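PDB 5EX2: peptidyl-prolyl cis-trans isomerase from Hirschia baltica, which probably catalyses the cis-trans isomerisation of peptide bonds before proline, as a periplasmic protein-folding helper of the cyclophilin family. Local coordinates for residues 15-20 / 237-242; 44-49 / 93-98; 54-59 / 216-221; 100-105 / 132-137; 149-154 / 170-175. All coordinates share one frame; numbering follows the deposited sequence. Where two conformers were deposited one is given.

Contact 1 (15-20 / 237-242); sequences ENWRSV and GPMFSL
Over one face of the N16 carboxamide lie CG and SD of M239, with M239 CG 3.5 Å from N16 CG, so a thioether arm and a flat amide cross at about a right angle. At the amide's oxygen end the ring of P238 closes in, its CD 3.1 Å from N16 OD1; at the nitrogen end ND2 is bonded to D13. The W17 indole meets the same methionine obliquely: M239 SD sits 4.0 Å from W17 NE1 and 59° off the normal of the five-membered ring, a Met-aromatic contact, and M239 CE reaches 4.3 Å from W17 CZ2. M239 bends at its last torsion (chi3 71°), which turns the methyl back toward the six-membered ring. Y5 also packs on this tryptophan, edge-to-face.

The polar core is N16 OD1. It accepts from M239 N at 3.0 Å in a nearly straight bond, the donor standing above the carbonyl plane, 41° out of it. A water 2.7 Å from N16 OD1 donates to it and accepts from F240 N.

G237 is the N-cap residue of helix 238-247, so one side-chain oxygen, beside strand 17-19, serves two N-H groups of the helix's first turn, one directly and one through water. A neutral amide dipole thus meets the positive end of the helix, while D13 probably polarises it from the ND2 side.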
# COMPACT_ATOMS: atom_id res chain seq x y z
N GLU A 15 -2.07 18.95 11.92
CA GLU A 15 -3.45 18.97 11.46
C GLU A 15 -3.56 18.44 10.03
O GLU A 15 -4.60 17.90 9.63
CB GLU A 15 -4.01 20.40 11.52
CG GLU A 15 -4.13 20.98 12.94
CD GLU A 15 -2.80 21.48 13.53
OE1 GLU A 15 -1.79 21.61 12.79
OE2 GLU A 15 -2.77 21.76 14.75
N ASN A 16 -2.47 18.57 9.26
CA ASN A 16 -2.49 18.17 7.86
C ASN A 16 -1.59 17.01 7.54
O ASN A 16 -1.67 16.47 6.45
CB ASN A 16 -2.14 19.35 6.99
CG ASN A 16 -3.30 20.31 6.86
OD1 ASN A 16 -4.35 19.94 6.36
ND2 ASN A 16 -3.12 21.53 7.31
N TRP A 17 -0.74 16.61 8.48
CA TRP A 17 0.25 15.57 8.22
C TRP A 17 0.31 14.55 9.34
O TRP A 17 0.44 14.88 10.53
CB TRP A 17 1.63 16.18 7.99
CG TRP A 17 1.67 17.04 6.80
CD1 TRP A 17 1.50 18.39 6.75
CD2 TRP A 17 1.84 16.61 5.44
NE1 TRP A 17 1.58 18.83 5.46
CE2 TRP A 17 1.78 17.75 4.63
CE3 TRP A 17 2.04 15.36 4.83
CZ2 TRP A 17 1.92 17.70 3.25
CZ3 TRP A 17 2.18 15.31 3.46
CH2 TRP A 17 2.13 16.47 2.69
N ARG A 18 0.25 13.29 8.94
CA ARG A 18 0.31 12.14 9.83
C ARG A 18 1.69 11.51 9.75
O ARG A 18 2.14 11.15 8.66
CB ARG A 18 -0.78 11.12 9.45
CG ARG A 18 -0.74 9.83 10.24
CD ARG A 18 -1.82 8.84 9.79
NE ARG A 18 -1.68 8.43 8.40
CZ ARG A 18 -0.82 7.50 7.98
NH1 ARG A 18 -0.02 6.89 8.85
NH2 ARG A 18 -0.75 7.20 6.70
N SER A 19 2.33 11.34 10.89
CA SER A 19 3.64 10.72 10.95
C SER A 19 3.47 9.20 10.83
O SER A 19 2.70 8.60 11.56
CB SER A 19 4.33 11.09 12.26
OG SER A 19 5.56 10.42 12.38
N VAL A 20 4.22 8.59 9.91
CA VAL A 20 4.16 7.15 9.71
C VAL A 20 4.96 6.45 10.79
O VAL A 20 6.11 6.78 11.05
CB VAL A 20 4.66 6.76 8.30
CG1 VAL A 20 4.76 5.25 8.13
CG2 VAL A 20 3.75 7.35 7.22
N GLY A 237 -8.13 16.59 6.69
CA GLY A 237 -7.66 17.94 6.93
C GLY A 237 -7.91 18.84 5.74
O GLY A 237 -8.31 18.40 4.66
N PRO A 238 -7.66 20.14 5.92
CA PRO A 238 -8.02 21.11 4.89
C PRO A 238 -7.10 21.10 3.68
O PRO A 238 -7.53 21.42 2.59
CB PRO A 238 -7.93 22.45 5.61
CG PRO A 238 -7.03 22.23 6.74
CD PRO A 238 -7.26 20.80 7.18
N MET A 239 -5.84 20.75 3.85
CA MET A 239 -4.98 20.68 2.67
C MET A 239 -5.48 19.59 1.72
O MET A 239 -5.42 19.75 0.51
CB MET A 239 -3.53 20.42 3.07
CG MET A 239 -2.91 21.62 3.69
SD MET A 239 -1.20 21.41 4.22
CE MET A 239 -0.38 21.32 2.64
N PHE A 240 -5.97 18.49 2.27
CA PHE A 240 -6.47 17.46 1.39
C PHE A 240 -7.76 17.91 0.71
O PHE A 240 -8.00 17.56 -0.43
CB PHE A 240 -6.68 16.14 2.12
CG PHE A 240 -6.87 14.97 1.18
CD1 PHE A 240 -5.79 14.51 0.43
CD2 PHE A 240 -8.11 14.37 1.00
CE1 PHE A 240 -5.93 13.47 -0.45
CE2 PHE A 240 -8.24 13.33 0.12
CZ PHE A 240 -7.16 12.87 -0.61
N SER A 241 -8.58 18.69 1.41
CA SER A 241 -9.76 19.27 0.78
C SER A 241 -9.39 20.11 -0.44
O SER A 241 -10.04 20.06 -1.48
CB SER A 241 -10.51 20.10 1.81
OG SER A 241 -11.71 20.62 1.30
N LEU A 242 -8.33 20.90 -0.29
CA LEU A 242 -7.84 21.74 -1.37
C LEU A 242 -7.28 20.89 -2.51
O LEU A 242 -7.46 21.21 -3.68
CB LEU A 242 -6.77 22.68 -0.85
CG LEU A 242 -7.31 23.73 0.12
CD1 LEU A 242 -6.18 24.51 0.78
CD2 LEU A 242 -8.27 24.68 -0.59
O HOH W 1 -5.07 17.76 4.87

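Contact 2 (44-49 / 93-98); sequences APNHVA and DGEFVF
This is a polar contact between a carboxylate and the start of a helix: E95, from the loop leading to strand 98-100, puts its charge against the first turn of helix 45-57, for which A44 is the N-cap residue. N46 N donates to E95 OE2 at 2.9 Å, and H47 N to E95 OE1 at 2.8 Å, each meeting its oxygen on the syn side.

The H47 ring adds a third grip. Its ND1 donates to E95 OE1 over 2.7 Å with the oxygen in the ring plane, this time from the anti side, so that OE1 holds two donors of one residue. Ring and carboxylate planes are only 25° apart, and the three bonds together fix the rotation of both groups. E95 can span the gap because its chain is extended beyond CG (chi2 176°). The P45 ring borders the other oxygen, with CD 3.2 Å from E95 OE2. Farther along the ring edge, H47 CE1 comes 3.2 Å from D93 O, and a water links that carbonyl to N46 ND2. The negative carboxylate probably gains from the helix dipole.

Behind the contact, A44 and H47 pack on W188 of strand 187-191. S186, just before that strand, binds E95 N, while F98 pairs through its backbone with S147 of strand 145-148.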
# COMPACT_ATOMS: atom_id res chain seq x y z
N ALA A 44 -5.15 -5.45 6.48
CA ALA A 44 -4.72 -6.83 6.32
C ALA A 44 -3.73 -7.20 7.42
O ALA A 44 -2.53 -7.29 7.18
CB ALA A 44 -4.12 -7.03 4.95
N PRO A 45 -4.22 -7.38 8.66
CA PRO A 45 -3.32 -7.54 9.80
C PRO A 45 -2.35 -8.72 9.67
O PRO A 45 -1.18 -8.58 9.99
CB PRO A 45 -4.26 -7.77 10.98
CG PRO A 45 -5.59 -8.06 10.41
CD PRO A 45 -5.64 -7.40 9.06
N ASN A 46 -2.84 -9.87 9.22
CA ASN A 46 -1.96 -11.04 9.15
C ASN A 46 -0.95 -10.92 8.03
O ASN A 46 0.17 -11.40 8.13
CB ASN A 46 -2.78 -12.32 9.00
CG ASN A 46 -3.60 -12.60 10.23
OD1 ASN A 46 -3.14 -12.41 11.36
ND2 ASN A 46 -4.83 -13.06 10.04
N HIS A 47 -1.32 -10.27 6.93
CA HIS A 47 -0.34 -10.04 5.87
C HIS A 47 0.73 -9.06 6.31
O HIS A 47 1.90 -9.26 6.01
CB HIS A 47 -1.02 -9.55 4.60
CG HIS A 47 -1.60 -10.66 3.78
ND1 HIS A 47 -2.76 -11.30 4.12
CD2 HIS A 47 -1.14 -11.27 2.66
CE1 HIS A 47 -3.02 -12.26 3.24
NE2 HIS A 47 -2.05 -12.26 2.34
N VAL A 48 0.34 -8.03 7.03
CA VAL A 48 1.33 -7.07 7.53
C VAL A 48 2.32 -7.76 8.46
O VAL A 48 3.53 -7.52 8.38
CB VAL A 48 0.63 -5.88 8.22
CG1 VAL A 48 1.58 -5.07 9.10
CG2 VAL A 48 -0.03 -5.01 7.17
N ALA A 49 1.83 -8.64 9.33
CA ALA A 49 2.73 -9.39 10.20
C ALA A 49 3.64 -10.28 9.36
O ALA A 49 4.83 -10.42 9.64
CB ALA A 49 1.95 -10.21 11.21
N ASP A 93 -3.48 -16.94 5.27
CA ASP A 93 -4.83 -17.01 4.73
C ASP A 93 -5.21 -15.69 4.10
O ASP A 93 -4.81 -14.62 4.57
CB ASP A 93 -5.85 -17.36 5.82
CG ASP A 93 -5.84 -18.83 6.19
OD1 ASP A 93 -5.11 -19.61 5.55
OD2 ASP A 93 -6.57 -19.21 7.13
N GLY A 94 -6.02 -15.76 3.05
CA GLY A 94 -6.44 -14.58 2.33
C GLY A 94 -7.11 -13.57 3.25
O GLY A 94 -7.87 -13.93 4.16
N GLU A 95 -6.81 -12.30 3.00
CA GLU A 95 -7.41 -11.17 3.68
C GLU A 95 -7.83 -10.20 2.59
O GLU A 95 -7.14 -9.21 2.33
CB GLU A 95 -6.44 -10.51 4.66
CG GLU A 95 -6.21 -11.27 5.94
CD GLU A 95 -5.17 -10.61 6.82
OE1 GLU A 95 -4.07 -10.31 6.32
OE2 GLU A 95 -5.45 -10.39 8.03
N PHE A 96 -8.96 -10.47 1.95
CA PHE A 96 -9.34 -9.72 0.77
C PHE A 96 -10.23 -8.53 1.11
O PHE A 96 -10.35 -7.58 0.33
CB PHE A 96 -10.06 -10.62 -0.23
CG PHE A 96 -9.30 -11.87 -0.62
CD1 PHE A 96 -7.92 -11.91 -0.63
CD2 PHE A 96 -9.99 -13.01 -0.99
CE1 PHE A 96 -7.27 -13.08 -1.01
CE2 PHE A 96 -9.33 -14.17 -1.36
CZ PHE A 96 -7.97 -14.20 -1.36
N VAL A 97 -10.90 -8.63 2.25
CA VAL A 97 -11.75 -7.56 2.74
C VAL A 97 -11.54 -7.47 4.24
O VAL A 97 -10.99 -8.39 4.85
CB VAL A 97 -13.25 -7.80 2.44
CG1 VAL A 97 -13.50 -7.90 0.95
CG2 VAL A 97 -13.76 -9.05 3.14
N PHE A 98 -11.98 -6.38 4.85
CA PHE A 98 -11.99 -6.27 6.29
C PHE A 98 -13.35 -5.75 6.73
O PHE A 98 -14.07 -5.13 5.96
CB PHE A 98 -10.84 -5.40 6.81
CG PHE A 98 -10.89 -3.95 6.42
CD1 PHE A 98 -10.57 -3.54 5.14
CD2 PHE A 98 -11.19 -2.98 7.37
CE1 PHE A 98 -10.59 -2.20 4.80
CE2 PHE A 98 -11.21 -1.65 7.03
CZ PHE A 98 -10.91 -1.25 5.75
O HOH W 2 -4.99 -14.23 7.32

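Contact 3 (54-59 / 216-221); sequences VVRTGL and AVMVSD
V55 and R56, on the last turn of helix 45-57, lie against the end of strand 212-218, one of the eight strands of the closed cyclophilin barrel, and its 3-10 continuation. Two neighbouring helix residues divide the work, one apolar and one charged. V55 points its branches at the strand: CG1 rests 3.8 Å from M218 CG, and CG1 and CG2 both face the methyl of A216, each 4.1 Å from A216 CB.

R56 runs alongside, extended from CG to NE, and meets D221 side-on with two nitrogens, one for each carboxylate oxygen. R56 NE to D221 OD2 is the stronger arm, 2.8 Å and practically straight, in the guanidinium plane and on the syn lone pair. R56 NH2 to D221 OD1 is longer, 3.1 Å, and tilted, because guanidinium and carboxylate planes are turned 43° apart. One face of the guanidinium is covered by M218, whose CG lies 3.8 Å from R56 NE; M218 bends away beyond CG (chi2 -59°). D23, preceding strand 25-30, is a second anionic partner of R56 NH2 and also takes a bond from S220 OG, so the arginine ties together the helix end and two chain segments at one end of the barrel.

The helix closes in an ST turn, with L59 N donating to T57 OG1 at 3.0 Å while T57 OG1 itself donates to V54 O.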
# COMPACT_ATOMS: atom_id res chain seq x y z
N VAL A 54 8.95 -11.75 7.00
CA VAL A 54 9.79 -12.13 5.86
C VAL A 54 10.93 -11.13 5.67
O VAL A 54 12.08 -11.50 5.45
CB VAL A 54 8.95 -12.28 4.57
CG1 VAL A 54 9.82 -12.62 3.38
CG2 VAL A 54 7.90 -13.36 4.76
N VAL A 55 10.63 -9.84 5.79
CA VAL A 55 11.66 -8.82 5.67
C VAL A 55 12.79 -9.12 6.66
O VAL A 55 13.97 -9.12 6.29
CB VAL A 55 11.08 -7.39 5.91
CG1 VAL A 55 12.20 -6.37 6.10
CG2 VAL A 55 10.19 -6.98 4.76
N ARG A 56 12.42 -9.44 7.89
CA ARG A 56 13.40 -9.62 8.96
C ARG A 56 14.21 -10.91 8.84
O ARG A 56 15.21 -11.05 9.51
CB ARG A 56 12.70 -9.53 10.32
CG ARG A 56 12.42 -8.09 10.67
CD ARG A 56 11.41 -7.98 11.75
NE ARG A 56 11.28 -6.59 12.14
CZ ARG A 56 10.23 -6.06 12.75
NH1 ARG A 56 9.16 -6.80 13.02
NH2 ARG A 56 10.24 -4.78 13.07
N THR A 57 13.80 -11.82 7.96
CA THR A 57 14.65 -12.98 7.66
C THR A 57 15.82 -12.64 6.75
O THR A 57 16.76 -13.43 6.62
CB THR A 57 13.89 -14.13 6.97
OG1 THR A 57 13.52 -13.72 5.64
CG2 THR A 57 12.68 -14.57 7.76
N GLY A 58 15.73 -11.50 6.07
CA GLY A 58 16.69 -11.13 5.06
C GLY A 58 16.46 -11.79 3.72
O GLY A 58 17.15 -11.48 2.74
N LEU A 59 15.48 -12.68 3.63
CA LEU A 59 15.35 -13.52 2.46
C LEU A 59 14.80 -12.84 1.21
O LEU A 59 14.90 -13.39 0.11
CB LEU A 59 14.47 -14.73 2.79
CG LEU A 59 15.12 -15.71 3.76
CD1 LEU A 59 14.13 -16.77 4.19
CD2 LEU A 59 16.40 -16.36 3.16
N ALA A 216 15.53 -5.26 1.66
CA ALA A 216 14.32 -4.81 2.33
C ALA A 216 14.65 -4.59 3.79
O ALA A 216 15.33 -5.41 4.42
CB ALA A 216 13.21 -5.83 2.16
N VAL A 217 14.17 -3.48 4.34
CA VAL A 217 14.43 -3.11 5.72
C VAL A 217 13.19 -2.52 6.36
O VAL A 217 12.55 -1.67 5.76
CB VAL A 217 15.58 -2.09 5.85
CG1 VAL A 217 15.90 -1.81 7.30
CG2 VAL A 217 16.83 -2.59 5.15
N MET A 218 12.85 -2.98 7.56
CA MET A 218 11.88 -2.30 8.40
C MET A 218 12.52 -1.10 9.07
O MET A 218 13.57 -1.21 9.70
CB MET A 218 11.36 -3.24 9.49
CG MET A 218 10.63 -4.46 9.00
SD MET A 218 9.18 -4.08 7.99
CE MET A 218 8.34 -2.89 9.05
N VAL A 219 11.89 0.06 8.94
CA VAL A 219 12.51 1.26 9.45
C VAL A 219 12.66 1.19 10.98
O VAL A 219 13.60 1.76 11.53
CB VAL A 219 11.71 2.51 9.00
CG1 VAL A 219 12.18 3.76 9.68
CG2 VAL A 219 11.87 2.68 7.51
N SER A 220 11.75 0.51 11.67
CA SER A 220 11.84 0.34 13.12
C SER A 220 13.11 -0.41 13.54
O SER A 220 13.54 -0.30 14.68
CB SER A 220 10.61 -0.41 13.61
OG SER A 220 10.45 -1.57 12.84
N ASP A 221 13.69 -1.17 12.62
CA ASP A 221 14.87 -1.96 12.93
C ASP A 221 16.16 -1.17 12.75
O ASP A 221 17.24 -1.64 13.13
CB ASP A 221 14.92 -3.21 12.06
CG ASP A 221 13.78 -4.16 12.36
OD1 ASP A 221 13.22 -4.11 13.47
OD2 ASP A 221 13.45 -4.97 11.48

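Contact 4 (100-105 / 132-137); sequences RDPKSI and RQDELA. With MG (magnesium ion), chain C.
R100 CG lies opposite the backbone N (chi1 -176°), and the chain bends at chi3 (61°), swinging the guanidinium edge toward D134, whose carboxylate stands beside its own backbone N. R100 NH2 donates to D134 OD1 at 2.7 Å, in the guanidinium plane but from above the carboxylate, the two planes being nearly perpendicular; NH1 adds a weak bond to the same oxygen. R100 NH1 also donates to I105 O at 2.8 Å, which pins the guanidinium to its own loop, and T131 and S147 bind NH2 and NE. D134 OD2 turns to Y120. The P102 ring packs beside them, its CB 3.3 Å from D134 OD1 and its CG 3.7 Å from A137 CB.

D134 lies between two ligands of the magnesium ion. Q133 OE1 binds at 2.4 Å, E135 gives both carboxylate oxygens at 2.6 Å each, and three waters and Q115 complete the shell. The salt bridge joins this metal-binding loop to the end of strand 98-100. Seven oxygens at such lengths make a loose site for magnesium, consistent with the calcium that E135 is also known to bind.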
# COMPACT_ATOMS: atom_id res chain seq x y z
N ARG A 100 -15.22 -3.21 8.68
CA ARG A 100 -14.96 -1.86 9.13
C ARG A 100 -16.11 -1.30 9.96
O ARG A 100 -17.28 -1.39 9.56
CB ARG A 100 -14.71 -1.00 7.90
CG ARG A 100 -14.33 0.43 8.22
CD ARG A 100 -14.08 1.27 6.97
NE ARG A 100 -15.27 1.36 6.14
CZ ARG A 100 -16.21 2.29 6.26
NH1 ARG A 100 -16.10 3.25 7.17
NH2 ARG A 100 -17.27 2.24 5.48
N ASP A 101 -15.79 -0.73 11.11
CA ASP A 101 -16.75 -0.02 11.94
C ASP A 101 -16.83 1.43 11.44
O ASP A 101 -15.90 2.19 11.65
CB ASP A 101 -16.32 -0.07 13.40
CG ASP A 101 -17.27 0.66 14.33
OD1 ASP A 101 -18.24 1.30 13.86
OD2 ASP A 101 -17.03 0.62 15.56
N PRO A 102 -17.94 1.81 10.80
CA PRO A 102 -18.03 3.15 10.22
C PRO A 102 -18.06 4.27 11.24
O PRO A 102 -17.99 5.43 10.85
CB PRO A 102 -19.36 3.13 9.47
CG PRO A 102 -19.78 1.74 9.41
CD PRO A 102 -19.17 1.04 10.55
N LYS A 103 -18.24 3.93 12.51
CA LYS A 103 -18.23 4.93 13.60
C LYS A 103 -16.81 5.18 14.09
O LYS A 103 -16.56 6.13 14.84
CB LYS A 103 -19.08 4.46 14.78
CG LYS A 103 -20.53 4.13 14.47
CD LYS A 103 -21.32 5.34 14.02
CE LYS A 103 -22.81 5.04 13.99
NZ LYS A 103 -23.54 5.86 12.99
N SER A 104 -15.89 4.30 13.70
CA SER A 104 -14.52 4.33 14.18
C SER A 104 -13.54 4.69 13.07
O SER A 104 -12.80 5.67 13.18
CB SER A 104 -14.18 2.98 14.79
OG SER A 104 -12.86 2.91 15.24
N ILE A 105 -13.57 3.91 11.99
CA ILE A 105 -12.73 4.15 10.83
C ILE A 105 -13.60 4.84 9.79
O ILE A 105 -14.41 4.21 9.12
CB ILE A 105 -12.12 2.86 10.28
CG1 ILE A 105 -11.10 2.32 11.29
CG2 ILE A 105 -11.43 3.09 8.94
CD1 ILE A 105 -10.43 1.02 10.88
N ARG A 132 -18.90 -1.22 1.14
CA ARG A 132 -20.34 -1.30 1.17
C ARG A 132 -20.86 -0.15 2.03
O ARG A 132 -20.11 0.48 2.78
CB ARG A 132 -20.79 -2.67 1.71
CG ARG A 132 -20.19 -3.84 0.94
CD ARG A 132 -20.64 -3.87 -0.50
NE ARG A 132 -22.04 -4.23 -0.62
CZ ARG A 132 -22.69 -4.36 -1.77
NH1 ARG A 132 -22.05 -4.17 -2.93
NH2 ARG A 132 -23.96 -4.71 -1.77
N GLN A 133 -22.14 0.17 1.90
CA GLN A 133 -22.65 1.37 2.52
C GLN A 133 -22.66 1.30 4.04
O GLN A 133 -23.04 0.29 4.63
CB GLN A 133 -24.07 1.64 2.00
CG GLN A 133 -24.05 2.20 0.60
CD GLN A 133 -23.47 3.60 0.52
OE1 GLN A 133 -23.24 4.26 1.55
NE2 GLN A 133 -23.24 4.06 -0.69
N ASP A 134 -22.29 2.41 4.67
CA ASP A 134 -22.17 2.48 6.12
C ASP A 134 -23.48 2.19 6.83
O ASP A 134 -23.49 1.69 7.95
CB ASP A 134 -21.65 3.86 6.52
CG ASP A 134 -20.38 4.22 5.79
OD1 ASP A 134 -19.29 3.88 6.26
OD2 ASP A 134 -20.49 4.84 4.71
N GLU A 135 -24.60 2.49 6.17
CA GLU A 135 -25.91 2.27 6.76
C GLU A 135 -26.15 0.79 7.09
O GLU A 135 -26.99 0.46 7.92
CB GLU A 135 -27.02 2.79 5.82
CG GLU A 135 -27.06 4.33 5.66
CD GLU A 135 -26.00 4.90 4.70
OE1 GLU A 135 -25.37 4.13 3.96
OE2 GLU A 135 -25.80 6.14 4.69
N LEU A 136 -25.43 -0.11 6.44
CA LEU A 136 -25.61 -1.53 6.74
C LEU A 136 -25.18 -1.86 8.16
O LEU A 136 -25.64 -2.84 8.74
CB LEU A 136 -24.84 -2.39 5.74
CG LEU A 136 -25.20 -2.18 4.27
CD1 LEU A 136 -24.42 -3.15 3.42
CD2 LEU A 136 -26.68 -2.31 4.01
N ALA A 137 -24.31 -1.04 8.73
CA ALA A 137 -23.81 -1.33 10.07
C ALA A 137 -24.87 -1.20 11.16
O ALA A 137 -24.67 -1.65 12.29
CB ALA A 137 -22.64 -0.43 10.40
MG MG C . -24.15 6.12 2.71
O HOH W 3 -25.89 5.91 1.17
O HOH W 4 -24.78 8.31 2.97
O HOH W 5 -22.23 6.30 4.24

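Contact 5 (149-154 / 170-175); sequences MPHCAG and QFFLMR
An inverse gamma turn centred on H151 opens the loop that runs from strand 145-148 into strand 155-158 of the barrel, and this loop packs against strand 171-174. The two chains pass at a steep angle, 73° between their touching parts, with A153 and M174 closest in the backbone. One straight hydrogen bond joins them: G154 N donates to M174 O at 3.0 Å, tilted from the carbonyl plane.

M174 carries the side-chain part. Its CB lies 3.3 Å from C152 O, and bends at chi2 (-53°) and again at chi3 fold the thioether back toward H151. There M174 SD sits at the edge of the imidazole, in its plane and 4.0 Å from H151 CD2. In one of two F172 conformers, H151 CD2 meets F172 CE2 at 4.0 Å, and the two rings approach rim to rim with planes 16° apart and neither over the other. The polar side of H151 is engaged by S157 OG at NE2. A153 CB rests 3.7 Å from R175 O.

G154 has a positive phi that suits a residue without a side chain, and C152, whose side chain leaves the contact, is tied by a disulfide to C254 near the C-terminus. M174 and F172 also touch M73 of the next barrel strand.

A loop folded over the strand carrying a Gln-Phe-Phe sequence belongs to the cyclophilin beta-barrel, where the corresponding strand in well-studied relatives helps to line the proline-binding groove.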
# COMPACT_ATOMS: atom_id res chain seq x y z
N MET A 149 -9.16 -2.42 0.34
CA MET A 149 -8.28 -1.45 -0.27
C MET A 149 -8.14 -1.80 -1.73
O MET A 149 -7.47 -2.78 -2.07
CB MET A 149 -6.92 -1.43 0.41
CG MET A 149 -5.93 -0.51 -0.27
SD MET A 149 -4.57 -0.01 0.81
CE MET A 149 -3.73 -1.55 1.08
N PRO A 150 -8.78 -1.01 -2.60
CA PRO A 150 -8.75 -1.36 -4.02
C PRO A 150 -7.38 -1.23 -4.62
O PRO A 150 -6.54 -0.49 -4.10
CB PRO A 150 -9.71 -0.35 -4.64
CG PRO A 150 -9.67 0.81 -3.74
CD PRO A 150 -9.56 0.22 -2.36
N HIS A 151 -7.15 -1.94 -5.71
CA HIS A 151 -5.84 -2.02 -6.30
C HIS A 151 -5.58 -0.84 -7.24
O HIS A 151 -5.44 -0.98 -8.45
CB HIS A 151 -5.70 -3.38 -7.00
CG HIS A 151 -5.58 -4.52 -6.02
ND1 HIS A 151 -6.64 -5.01 -5.30
CD2 HIS A 151 -4.50 -5.23 -5.64
CE1 HIS A 151 -6.22 -5.99 -4.52
NE2 HIS A 151 -4.92 -6.14 -4.70
N CYS A 152 -5.54 0.35 -6.65
CA CYS A 152 -5.10 1.55 -7.34
C CYS A 152 -3.61 1.45 -7.60
O CYS A 152 -2.92 0.73 -6.90
CB CYS A 152 -5.36 2.82 -6.50
SG CYS A 152 -7.01 3.12 -5.99
N ALA A 153 -3.10 2.22 -8.56
CA ALA A 153 -1.66 2.40 -8.71
C ALA A 153 -1.10 2.82 -7.37
O ALA A 153 -1.68 3.69 -6.71
CB ALA A 153 -1.36 3.42 -9.78
N GLY A 154 0.01 2.22 -6.97
CA GLY A 154 0.60 2.53 -5.69
C GLY A 154 0.35 1.50 -4.59
O GLY A 154 1.13 1.38 -3.66
N GLN A 170 5.58 -13.91 -2.28
CA GLN A 170 5.50 -13.10 -3.48
C GLN A 170 4.48 -12.00 -3.32
O GLN A 170 3.39 -12.22 -2.80
CB GLN A 170 5.16 -13.96 -4.69
CG GLN A 170 6.24 -14.95 -5.01
CD GLN A 170 5.97 -15.72 -6.27
OE1 GLN A 170 5.74 -15.14 -7.33
NE2 GLN A 170 6.01 -17.04 -6.17
N PHE A 171 4.84 -10.82 -3.81
CA PHE A 171 4.02 -9.62 -3.69
C PHE A 171 3.96 -8.92 -5.03
O PHE A 171 4.75 -9.21 -5.93
CB PHE A 171 4.63 -8.66 -2.66
CG PHE A 171 6.00 -8.23 -3.04
CD1 PHE A 171 7.10 -8.96 -2.64
CD2 PHE A 171 6.18 -7.13 -3.85
CE1 PHE A 171 8.37 -8.58 -3.04
CE2 PHE A 171 7.44 -6.74 -4.25
CZ PHE A 171 8.54 -7.47 -3.85
N PHE A 172 3.00 -8.04 -5.23
CA PHE A 172 3.08 -7.22 -6.41
C PHE A 172 2.83 -5.76 -6.09
O PHE A 172 2.05 -5.38 -5.20
CB PHE A 172 2.20 -7.73 -7.53
CG PHE A 172 0.79 -7.97 -7.16
CD1 PHE A 172 0.41 -9.14 -6.53
CD2 PHE A 172 -0.17 -7.04 -7.50
CE1 PHE A 172 -0.91 -9.37 -6.23
CE2 PHE A 172 -1.49 -7.27 -7.20
CZ PHE A 172 -1.86 -8.44 -6.56
N LEU A 173 3.55 -4.96 -6.86
CA LEU A 173 3.51 -3.51 -6.81
C LEU A 173 2.59 -3.02 -7.91
O LEU A 173 2.85 -3.27 -9.09
CB LEU A 173 4.90 -2.92 -7.01
CG LEU A 173 5.99 -3.47 -6.10
CD1 LEU A 173 7.33 -2.82 -6.47
CD2 LEU A 173 5.69 -3.23 -4.63
N MET A 174 1.49 -2.36 -7.55
CA MET A 174 0.54 -1.93 -8.56
C MET A 174 1.04 -0.75 -9.35
O MET A 174 1.33 0.30 -8.80
CB MET A 174 -0.81 -1.58 -7.93
CG MET A 174 -1.51 -2.72 -7.22
SD MET A 174 -1.69 -4.19 -8.24
CE MET A 174 -2.43 -3.50 -9.71
N ARG A 175 1.16 -0.93 -10.65
CA ARG A 175 1.63 0.11 -11.55
C ARG A 175 0.48 0.92 -12.14
O ARG A 175 0.67 2.05 -12.57
CB ARG A 175 2.47 -0.48 -12.68
CG ARG A 175 3.79 -1.03 -12.20
CD ARG A 175 4.46 -1.96 -13.19
NE ARG A 175 4.75 -1.45 -14.53
CZ ARG A 175 5.96 -1.49 -15.11
NH1 ARG A 175 7.05 -1.85 -14.43
NH2 ARG A 175 6.09 -1.10 -16.37

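Contact 1 spans almost the whole chain and encloses the other four in sequence; it joins a small three-stranded sheet to helix 238-247. Contacts 2 and 3 hold the two ends of helix 45-57, their centres about 19 Å apart, and cross along the chain. Contacts 3 and 5 reach the same eight-stranded barrel, and the centre of contact 5 lies about 7 Å from that of the chain. Contact 4 follows contact 2 directly in sequence and joins two loops at the ends of strands of the five-stranded sheet; its centre is about 34 Å from that of contact 3, on the opposite side of the chain's centre. The contacts thus lie in different parts of the fold, and the ion bound by Q133 and E135 is on the five-stranded-sheet side.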